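PDB 3PF2: cell wall surface anchor family protein from Streptococcus agalactiae serogroup V, which forms the backbone (major pilin) of the type 1 pilus of Group B Streptococcus, this chain being its C-terminal 35-kDa part, which binds calcium. Local coordinates for residues D12-G17 and Y255-N260; D51-G56 and I134-T139; A200-L205 and K284-T289. All blocks are in the same frame, centred on the assembly; numbering follows the deposited sequence.

Contact 1. Residues D12-G17 and Y255-N260; sequences DVKKLG and YAVDAN. With CA (calcium ion), chain B.
With its CG swung anti to the backbone N (chi1 -170°) and the rest of the chain extended, K14 spans the gap to D258, while D258 turns its CG beside its own backbone N, bringing the carboxylate to meet it. The two side chains meet at about a right angle, and K14 NZ closes a salt bridge to D258 OD1 at 2.8 Å. The ammonium group comes from above the carboxylate plane, 36° out of it. Beside this bond V257 CG1 lies 3.4 Å from K14 NZ, an apolar flank to the charge. A water accepts from K14 NZ at 2.8 Å and donates to V257 O at 3.2 Å, tying the lysine to the backbone as well. A second water, held by K15 NZ, makes only a weak bond to D258 OD1. The turn that presents K14 is tied down at its base. D12 OD1 binds calcium at 2.2 Å. D12 OD2 accepts a nearly straight bond from G17 N at 2.8 Å, the N-H coming from above the carboxylate plane, 52° out of it, and a salt bridge from K34. D10, D19 and the carbonyl O of K11 bind the same ion together with two waters. This is a surface salt bridge from the turn that follows edge strand 9-13, whose D10, K11 and D12 bind calcium, to the loop between strands 247-253 and 266-274 of the prealbumin-like domain.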
loop_
_atom_site.group_PDB
_atom_site.type_symbol
_atom_site.label_atom_id
_atom_site.label_comp_id
_atom_site.label_asym_id
_atom_site.label_seq_id
_atom_site.Cartn_x
_atom_site.Cartn_y
_atom_site.Cartn_z
ATOM N N ASP A 12 -5.658 -10.387 -1.087
ATOM C CA ASP A 12 -4.819 -9.954 -2.209
ATOM C C ASP A 12 -4.626 -8.440 -2.128
ATOM O O ASP A 12 -5.225 -7.761 -1.298
ATOM C CB ASP A 12 -5.506 -10.256 -3.546
ATOM C CG ASP A 12 -5.643 -11.747 -3.829
ATOM O OD1 ASP A 12 -5.012 -12.574 -3.112
ATOM O OD2 ASP A 12 -6.401 -12.084 -4.760
ATOM N N VAL A 13 -3.756 -7.924 -2.994
ATOM C CA VAL A 13 -3.564 -6.495 -3.137
ATOM C C VAL A 13 -3.491 -6.143 -4.611
ATOM O O VAL A 13 -3.040 -6.958 -5.432
ATOM C CB VAL A 13 -2.294 -6.010 -2.409
ATOM C CG1 VAL A 13 -1.013 -6.521 -3.109
ATOM C CG2 VAL A 13 -2.302 -4.489 -2.236
ATOM N N LYS A 14 -3.941 -4.920 -4.911
ATOM C CA LYS A 14 -3.903 -4.294 -6.254
ATOM C C LYS A 14 -5.019 -4.792 -7.160
ATOM O O LYS A 14 -5.796 -3.988 -7.690
ATOM C CB LYS A 14 -2.503 -4.379 -6.922
ATOM C CG LYS A 14 -2.333 -3.521 -8.214
ATOM C CD LYS A 14 -0.845 -3.385 -8.577
ATOM C CE LYS A 14 -0.660 -2.514 -9.794
ATOM N NZ LYS A 14 0.808 -2.316 -10.088
ATOM N N LYS A 15 -5.086 -6.108 -7.353
ATOM C CA LYS A 15 -6.170 -6.732 -8.086
ATOM C C LYS A 15 -6.289 -8.174 -7.622
ATOM O O LYS A 15 -5.378 -8.716 -6.977
ATOM C CB LYS A 15 -5.882 -6.710 -9.593
ATOM C CG LYS A 15 -4.668 -7.564 -9.993
ATOM C CD LYS A 15 -4.170 -7.224 -11.394
ATOM C CE LYS A 15 -3.135 -8.236 -11.857
ATOM N NZ LYS A 15 -2.444 -7.719 -13.103
ATOM N N LEU A 16 -7.391 -8.820 -7.997
ATOM C CA LEU A 16 -7.551 -10.238 -7.683
ATOM C C LEU A 16 -6.451 -11.064 -8.307
ATOM O O LEU A 16 -6.176 -10.955 -9.520
ATOM C CB LEU A 16 -8.923 -10.759 -8.140
ATOM C CG LEU A 16 -10.101 -10.217 -7.324
ATOM C CD1 LEU A 16 -11.411 -10.657 -7.981
ATOM C CD2 LEU A 16 -10.028 -10.741 -5.886
ATOM N N GLY A 17 -5.806 -11.870 -7.467
ATOM C CA GLY A 17 -4.773 -12.792 -7.912
ATOM C C GLY A 17 -3.362 -12.278 -7.684
ATOM O O GLY A 17 -2.395 -13.015 -7.924
ATOM N N TYR A 255 8.662 1.445 -5.799
ATOM C CA TYR A 255 9.635 0.624 -6.530
ATOM C C TYR A 255 9.026 -0.777 -6.505
ATOM O O TYR A 255 8.060 -1.017 -5.759
ATOM C CB TYR A 255 11.034 0.662 -5.868
ATOM C CG TYR A 255 11.094 -0.176 -4.611
ATOM C CD1 TYR A 255 11.668 -1.452 -4.625
ATOM C CD2 TYR A 255 10.503 0.276 -3.430
ATOM C CE1 TYR A 255 11.669 -2.255 -3.484
ATOM C CE2 TYR A 255 10.508 -0.507 -2.279
ATOM C CZ TYR A 255 11.091 -1.775 -2.319
ATOM O OH TYR A 255 11.078 -2.536 -1.179
ATOM N N ALA A 256 9.564 -1.697 -7.300
ATOM C CA ALA A 256 9.034 -3.068 -7.351
ATOM C C ALA A 256 7.499 -3.059 -7.467
ATOM O O ALA A 256 6.782 -3.694 -6.685
ATOM C CB ALA A 256 9.512 -3.876 -6.127
ATOM N N VAL A 257 7.014 -2.311 -8.459
ATOM C CA VAL A 257 5.605 -2.023 -8.646
ATOM C C VAL A 257 4.738 -3.296 -8.690
ATOM O O VAL A 257 3.679 -3.356 -8.038
ATOM C CB VAL A 257 5.405 -1.160 -9.929
ATOM C CG1 VAL A 257 3.938 -1.018 -10.300
ATOM C CG2 VAL A 257 6.050 0.232 -9.714
ATOM N N ASP A 258 5.202 -4.299 -9.445
ATOM C CA ASP A 258 4.523 -5.593 -9.554
ATOM C C ASP A 258 5.439 -6.743 -9.122
ATOM O O ASP A 258 5.597 -7.748 -9.834
ATOM C CB ASP A 258 4.048 -5.797 -10.995
ATOM C CG ASP A 258 2.921 -4.875 -11.360
ATOM O OD1 ASP A 258 1.919 -4.865 -10.614
ATOM O OD2 ASP A 258 3.031 -4.152 -12.379
ATOM N N ALA A 259 6.046 -6.591 -7.954
ATOM C CA ALA A 259 6.982 -7.580 -7.441
ATOM C C ALA A 259 7.023 -7.472 -5.926
ATOM O O ALA A 259 6.384 -6.586 -5.339
ATOM C CB ALA A 259 8.384 -7.364 -8.047
ATOM N N ASN A 260 7.753 -8.383 -5.289
ATOM C CA ASN A 260 7.867 -8.339 -3.829
ATOM C C ASN A 260 8.816 -7.234 -3.376
ATOM O O ASN A 260 9.331 -6.480 -4.211
ATOM C CB ASN A 260 8.217 -9.716 -3.242
ATOM C CG ASN A 260 9.616 -10.178 -3.588
ATOM O OD1 ASN A 260 10.496 -9.390 -3.937
ATOM N ND2 ASN A 260 9.836 -11.482 -3.463
HETATM CA CA CA B . -3.709 -13.773 -1.731
HETATM O O HOH W 1 1.521 -1.072 -7.664
HETATM O O HOH W 2 -1.185 -5.486 -11.754
HETATM O O HOH W 3 -1.926 -14.264 -0.256
HETATM O O HOH W 4 -3.027 -15.449 -3.290
#

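Contact 2. Residues D51-G56 and I134-T139; sequences DKFADG and IPVAST
F53 directs its CB toward strand 132-140, and a chi1 of -72° then places CG beside the backbone N and anti to the carbonyl carbon, which puts the ring between the two strands with CZ at V136. From CG outward the ring passes under the carboxylate of D51: D51 OD1 stands 3.5 Å above the ring plane, over its centre. The other oxygen, D51 OD2, accepts a hydrogen bond from K11 NZ, and N152 touches the F53 side chain. A lysine, an aspartate and an asparagine gathered among aromatic side chains are consistent with the intramolecular isopeptide site of a CNA-A-type, IgG-DEv domain. In that sandwich strand 46-52 belongs to one antiparallel sheet and strand 132-140 to the other, and F53 spans the space between them. At the tip, F53 CZ meets V136 CG1 at 3.7 Å. The methyl approaches the ring obliquely, the two side chains coming from opposite directions, and V136 offers this branch because CG1 lies anti to its backbone N. Over the whole contact 53-56 and 136-139 run 14° apart in direction. At its far end the backbones draw near without bonding: G56 O and T139 O are 4.0 Å apart, while G56 pairs through its backbone with N141.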
loop_
_atom_site.group_PDB
_atom_site.type_symbol
_atom_site.label_atom_id
_atom_site.label_comp_id
_atom_site.label_asym_id
_atom_site.label_seq_id
_atom_site.Cartn_x
_atom_site.Cartn_y
_atom_site.Cartn_z
ATOM N N ASP A 51 -10.051 -6.699 10.463
ATOM C CA ASP A 51 -8.760 -6.440 9.825
ATOM C C ASP A 51 -8.059 -5.326 10.587
ATOM O O ASP A 51 -8.490 -4.160 10.542
ATOM C CB ASP A 51 -9.000 -6.053 8.361
ATOM C CG ASP A 51 -7.718 -5.958 7.546
ATOM O OD1 ASP A 51 -6.668 -5.587 8.104
ATOM O OD2 ASP A 51 -7.802 -6.238 6.330
ATOM N N LYS A 52 -6.995 -5.687 11.312
ATOM C CA LYS A 52 -6.184 -4.716 12.027
ATOM C C LYS A 52 -5.091 -4.237 11.071
ATOM O O LYS A 52 -4.165 -4.984 10.750
ATOM C CB LYS A 52 -5.590 -5.317 13.308
ATOM C CG LYS A 52 -4.780 -4.307 14.126
ATOM C CD LYS A 52 -4.355 -4.862 15.481
ATOM C CE LYS A 52 -3.144 -4.114 16.038
ATOM N NZ LYS A 52 -3.270 -2.631 16.005
ATOM N N PHE A 53 -5.231 -3.014 10.568
ATOM C CA PHE A 53 -4.245 -2.503 9.609
ATOM C C PHE A 53 -2.945 -2.085 10.284
ATOM O O PHE A 53 -2.964 -1.460 11.346
ATOM C CB PHE A 53 -4.844 -1.371 8.760
ATOM C CG PHE A 53 -5.836 -1.853 7.761
ATOM C CD1 PHE A 53 -5.408 -2.411 6.549
ATOM C CD2 PHE A 53 -7.208 -1.801 8.035
ATOM C CE1 PHE A 53 -6.338 -2.885 5.610
ATOM C CE2 PHE A 53 -8.133 -2.265 7.104
ATOM C CZ PHE A 53 -7.704 -2.810 5.890
ATOM N N ALA A 54 -1.816 -2.467 9.680
ATOM C CA ALA A 54 -0.483 -2.064 10.146
ATOM C C ALA A 54 -0.390 -0.547 10.295
ATOM O O ALA A 54 -1.085 0.192 9.594
ATOM C CB ALA A 54 0.588 -2.554 9.170
ATOM N N ASP A 55 0.463 -0.097 11.219
ATOM C CA ASP A 55 0.693 1.329 11.456
ATOM C C ASP A 55 0.915 2.115 10.167
ATOM O O ASP A 55 0.440 3.244 10.033
ATOM C CB ASP A 55 1.923 1.518 12.357
ATOM C CG ASP A 55 1.701 1.008 13.774
ATOM O OD1 ASP A 55 0.563 0.617 14.100
ATOM O OD2 ASP A 55 2.675 0.988 14.560
ATOM N N GLY A 56 1.666 1.510 9.249
ATOM C CA GLY A 56 2.093 2.162 8.011
ATOM C C GLY A 56 1.040 2.177 6.919
ATOM O O GLY A 56 1.318 2.596 5.793
ATOM N N ILE A 134 -14.289 -8.386 -0.898
ATOM C CA ILE A 134 -14.398 -7.102 -0.203
ATOM C C ILE A 134 -13.201 -6.222 -0.548
ATOM O O ILE A 134 -12.107 -6.418 -0.009
ATOM C CB ILE A 134 -14.475 -7.258 1.344
ATOM C CG1 ILE A 134 -15.578 -8.242 1.753
ATOM C CG2 ILE A 134 -14.648 -5.881 2.023
ATOM C CD1 ILE A 134 -15.599 -8.517 3.236
ATOM N N PRO A 135 -13.395 -5.248 -1.451
ATOM C CA PRO A 135 -12.308 -4.313 -1.747
ATOM C C PRO A 135 -12.188 -3.247 -0.668
ATOM O O PRO A 135 -13.198 -2.669 -0.251
ATOM C CB PRO A 135 -12.717 -3.687 -3.095
ATOM C CG PRO A 135 -14.127 -4.104 -3.353
ATOM C CD PRO A 135 -14.633 -4.913 -2.173
ATOM N N VAL A 136 -10.967 -3.016 -0.187
ATOM C CA VAL A 136 -10.702 -2.016 0.839
ATOM C C VAL A 136 -9.650 -1.035 0.329
ATOM O O VAL A 136 -8.500 -1.405 0.089
ATOM C CB VAL A 136 -10.265 -2.649 2.184
ATOM C CG1 VAL A 136 -10.004 -1.567 3.236
ATOM C CG2 VAL A 136 -11.350 -3.611 2.681
ATOM N N ALA A 137 -10.056 0.218 0.165
ATOM C CA ALA A 137 -9.134 1.262 -0.269
ATOM C C ALA A 137 -8.210 1.701 0.862
ATOM O O ALA A 137 -8.637 1.843 2.017
ATOM C CB ALA A 137 -9.913 2.444 -0.835
ATOM N N SER A 138 -6.941 1.911 0.516
ATOM C CA SER A 138 -5.870 2.058 1.488
ATOM C C SER A 138 -4.746 2.884 0.870
ATOM O O SER A 138 -4.660 2.974 -0.341
ATOM C CB SER A 138 -5.336 0.650 1.831
ATOM O OG SER A 138 -4.367 0.678 2.866
ATOM N N THR A 139 -3.924 3.510 1.714
ATOM C CA THR A 139 -2.662 4.119 1.256
ATOM C C THR A 139 -1.537 3.657 2.170
ATOM O O THR A 139 -1.784 3.221 3.290
ATOM C CB THR A 139 -2.698 5.664 1.287
ATOM O OG1 THR A 139 -2.918 6.116 2.635
ATOM C CG2 THR A 139 -3.790 6.220 0.378
#

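Contact 3. Residues A200-L205 and K284-T289; sequences AEFDLL and KEIEFT
E285 OE2 rests 3.5 Å from L205 CD1, and its twin E285 OE1 lies 3.7 Å from the same methyl: the carboxylate lies against the leucine methyl in van der Waals contact. The two side chains cross at about a right angle. E285 is exposed and also touches K269 of the intervening strand 266-274. The remaining touches are wholly apolar. L204 CD1 comes up to the rim of the F288 ring, in its plane, with F288 CZ at 3.6 Å. F288 holds its CG between the backbone N and the carbonyl carbon (chi1 66°), the crowded position, and thereby carries the ring toward L204. F288 also meets F186 edge-to-face. I286 CD1 meets F202 CE1 obliquely at 3.8 Å, its chi2 of 141° departing from the usual staggered values and suggesting some strain. F202 in turn meets the ring of F248 and touches K188 and E272. Strands 201-206 and 286-290 do not pair with each other: each flanks strand 266-274 in one antiparallel sheet, and with that strand between them they meet through side chains alone. The touching parts point 72° apart. L205 and E285 meet on one face of this sheet; on the other, F202 and L204 with I286 and F288 belong to the hydrophobic core of the prealbumin-like domain, the CNA-B-type, IgG-rev fold of pilins.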
loop_
_atom_site.group_PDB
_atom_site.type_symbol
_atom_site.label_atom_id
_atom_site.label_comp_id
_atom_site.label_asym_id
_atom_site.label_seq_id
_atom_site.Cartn_x
_atom_site.Cartn_y
_atom_site.Cartn_z
ATOM N N ALA A 200 21.446 23.865 -4.110
ATOM C CA ALA A 200 21.083 23.315 -5.416
ATOM C C ALA A 200 19.618 22.943 -5.343
ATOM O O ALA A 200 19.156 22.456 -4.308
ATOM C CB ALA A 200 21.940 22.096 -5.764
ATOM N N GLU A 201 18.874 23.210 -6.412
ATOM C CA GLU A 201 17.468 22.834 -6.473
ATOM C C GLU A 201 17.182 21.900 -7.646
ATOM O O GLU A 201 17.793 22.026 -8.723
ATOM C CB GLU A 201 16.564 24.084 -6.513
ATOM C CG GLU A 201 16.760 24.976 -5.281
ATOM C CD GLU A 201 15.859 26.200 -5.237
ATOM O OE1 GLU A 201 15.082 26.428 -6.183
ATOM O OE2 GLU A 201 15.946 26.928 -4.229
ATOM N N PHE A 202 16.260 20.953 -7.416
ATOM C CA PHE A 202 15.935 19.922 -8.402
ATOM C C PHE A 202 14.439 19.664 -8.506
ATOM O O PHE A 202 13.761 19.484 -7.484
ATOM C CB PHE A 202 16.624 18.576 -8.049
ATOM C CG PHE A 202 18.094 18.697 -7.757
ATOM C CD1 PHE A 202 19.041 18.415 -8.744
ATOM C CD2 PHE A 202 18.529 19.070 -6.489
ATOM C CE1 PHE A 202 20.405 18.523 -8.473
ATOM C CE2 PHE A 202 19.889 19.200 -6.213
ATOM C CZ PHE A 202 20.823 18.910 -7.206
ATOM N N ASP A 203 13.931 19.612 -9.738
ATOM C CA ASP A 203 12.610 19.029 -9.995
ATOM C C ASP A 203 12.689 17.506 -9.946
ATOM O O ASP A 203 13.556 16.904 -10.582
ATOM C CB ASP A 203 12.093 19.405 -11.382
ATOM C CG ASP A 203 11.782 20.885 -11.528
ATOM O OD1 ASP A 203 11.657 21.606 -10.509
ATOM O OD2 ASP A 203 11.650 21.313 -12.697
ATOM N N LEU A 204 11.763 16.887 -9.222
ATOM C CA LEU A 204 11.677 15.424 -9.186
ATOM C C LEU A 204 10.722 14.921 -10.262
ATOM O O LEU A 204 9.551 15.356 -10.327
ATOM C CB LEU A 204 11.235 14.932 -7.802
ATOM C CG LEU A 204 10.910 13.430 -7.684
ATOM C CD1 LEU A 204 12.161 12.537 -7.764
ATOM C CD2 LEU A 204 10.132 13.165 -6.395
ATOM N N LEU A 205 11.228 14.014 -11.100
ATOM C CA LEU A 205 10.487 13.499 -12.260
ATOM C C LEU A 205 10.429 11.967 -12.272
ATOM O O LEU A 205 11.332 11.287 -11.774
ATOM C CB LEU A 205 11.167 13.958 -13.558
ATOM C CG LEU A 205 11.562 15.435 -13.715
ATOM C CD1 LEU A 205 12.342 15.636 -15.007
ATOM C CD2 LEU A 205 10.338 16.343 -13.672
ATOM N N LYS A 284 22.107 18.201 -18.468
ATOM C CA LYS A 284 21.595 16.825 -18.491
ATOM C C LYS A 284 20.935 16.510 -17.163
ATOM O O LYS A 284 21.429 16.902 -16.110
ATOM C CB LYS A 284 22.720 15.831 -18.772
ATOM C CG LYS A 284 23.403 16.001 -20.140
ATOM C CD LYS A 284 22.563 15.367 -21.250
ATOM C CE LYS A 284 23.448 14.851 -22.388
ATOM N NZ LYS A 284 23.838 15.949 -23.313
ATOM N N GLU A 285 19.815 15.789 -17.226
ATOM C CA GLU A 285 19.111 15.352 -16.025
ATOM C C GLU A 285 19.882 14.220 -15.357
ATOM O O GLU A 285 20.699 13.542 -15.997
ATOM C CB GLU A 285 17.673 14.946 -16.363
ATOM C CG GLU A 285 16.864 16.141 -16.897
ATOM C CD GLU A 285 15.408 15.864 -17.221
ATOM O OE1 GLU A 285 15.031 14.690 -17.415
ATOM O OE2 GLU A 285 14.633 16.856 -17.312
ATOM N N ILE A 286 19.624 14.039 -14.071
ATOM C CA ILE A 286 20.338 13.081 -13.228
ATOM C C ILE A 286 19.400 11.929 -12.899
ATOM O O ILE A 286 18.335 12.147 -12.328
ATOM C CB ILE A 286 20.753 13.746 -11.896
ATOM C CG1 ILE A 286 21.662 14.958 -12.167
ATOM C CG2 ILE A 286 21.393 12.707 -10.942
ATOM C CD1 ILE A 286 21.396 16.123 -11.264
ATOM N N GLU A 287 19.795 10.713 -13.249
ATOM C CA GLU A 287 18.973 9.546 -12.935
ATOM C C GLU A 287 19.341 8.986 -11.570
ATOM O O GLU A 287 20.481 9.106 -11.124
ATOM C CB GLU A 287 19.113 8.476 -14.024
ATOM C CG GLU A 287 18.511 8.901 -15.358
ATOM C CD GLU A 287 18.418 7.775 -16.384
ATOM O OE1 GLU A 287 18.883 6.642 -16.113
ATOM O OE2 GLU A 287 17.856 8.038 -17.472
ATOM N N PHE A 288 18.363 8.396 -10.884
ATOM C CA PHE A 288 18.651 7.591 -9.698
ATOM C C PHE A 288 17.663 6.453 -9.613
ATOM O O PHE A 288 16.651 6.472 -10.299
ATOM C CB PHE A 288 18.620 8.426 -8.406
ATOM C CG PHE A 288 17.269 8.980 -8.038
ATOM C CD1 PHE A 288 16.434 8.304 -7.121
ATOM C CD2 PHE A 288 16.842 10.202 -8.547
ATOM C CE1 PHE A 288 15.187 8.835 -6.736
ATOM C CE2 PHE A 288 15.592 10.745 -8.179
ATOM C CZ PHE A 288 14.769 10.071 -7.264
ATOM N N THR A 289 17.962 5.453 -8.787
ATOM C CA THR A 289 17.016 4.357 -8.615
ATOM C C THR A 289 16.582 4.217 -7.168
ATOM O O THR A 289 17.369 4.440 -6.247
ATOM C CB THR A 289 17.557 3.014 -9.108
ATOM O OG1 THR A 289 18.808 2.749 -8.473
ATOM C CG2 THR A 289 17.757 3.017 -10.621
#

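Overall arrangement
Along the chain contact 2 is nested inside the loop closed by contact 1 and is complete before contact 3 opens, whereas contacts 1 and 3 interlock: 200-205 falls between the two halves of contact 1, and 284-289 follows after both. Contacts 1 and 2 have centres about 15 Å apart and reach the same five-stranded antiparallel sheet, one through its edge strand 9-13 and the other through strand 132-140. Contact 3 has its centre about 27 Å from that of contact 1 and 33 Å from that of contact 2. Contact 2 joins the two sheets of the first domain; contact 3 lies within one sheet of the second. Contact 1 is a surface link between the domains, in an elongated fragment consistent with a pilus shaft subunit.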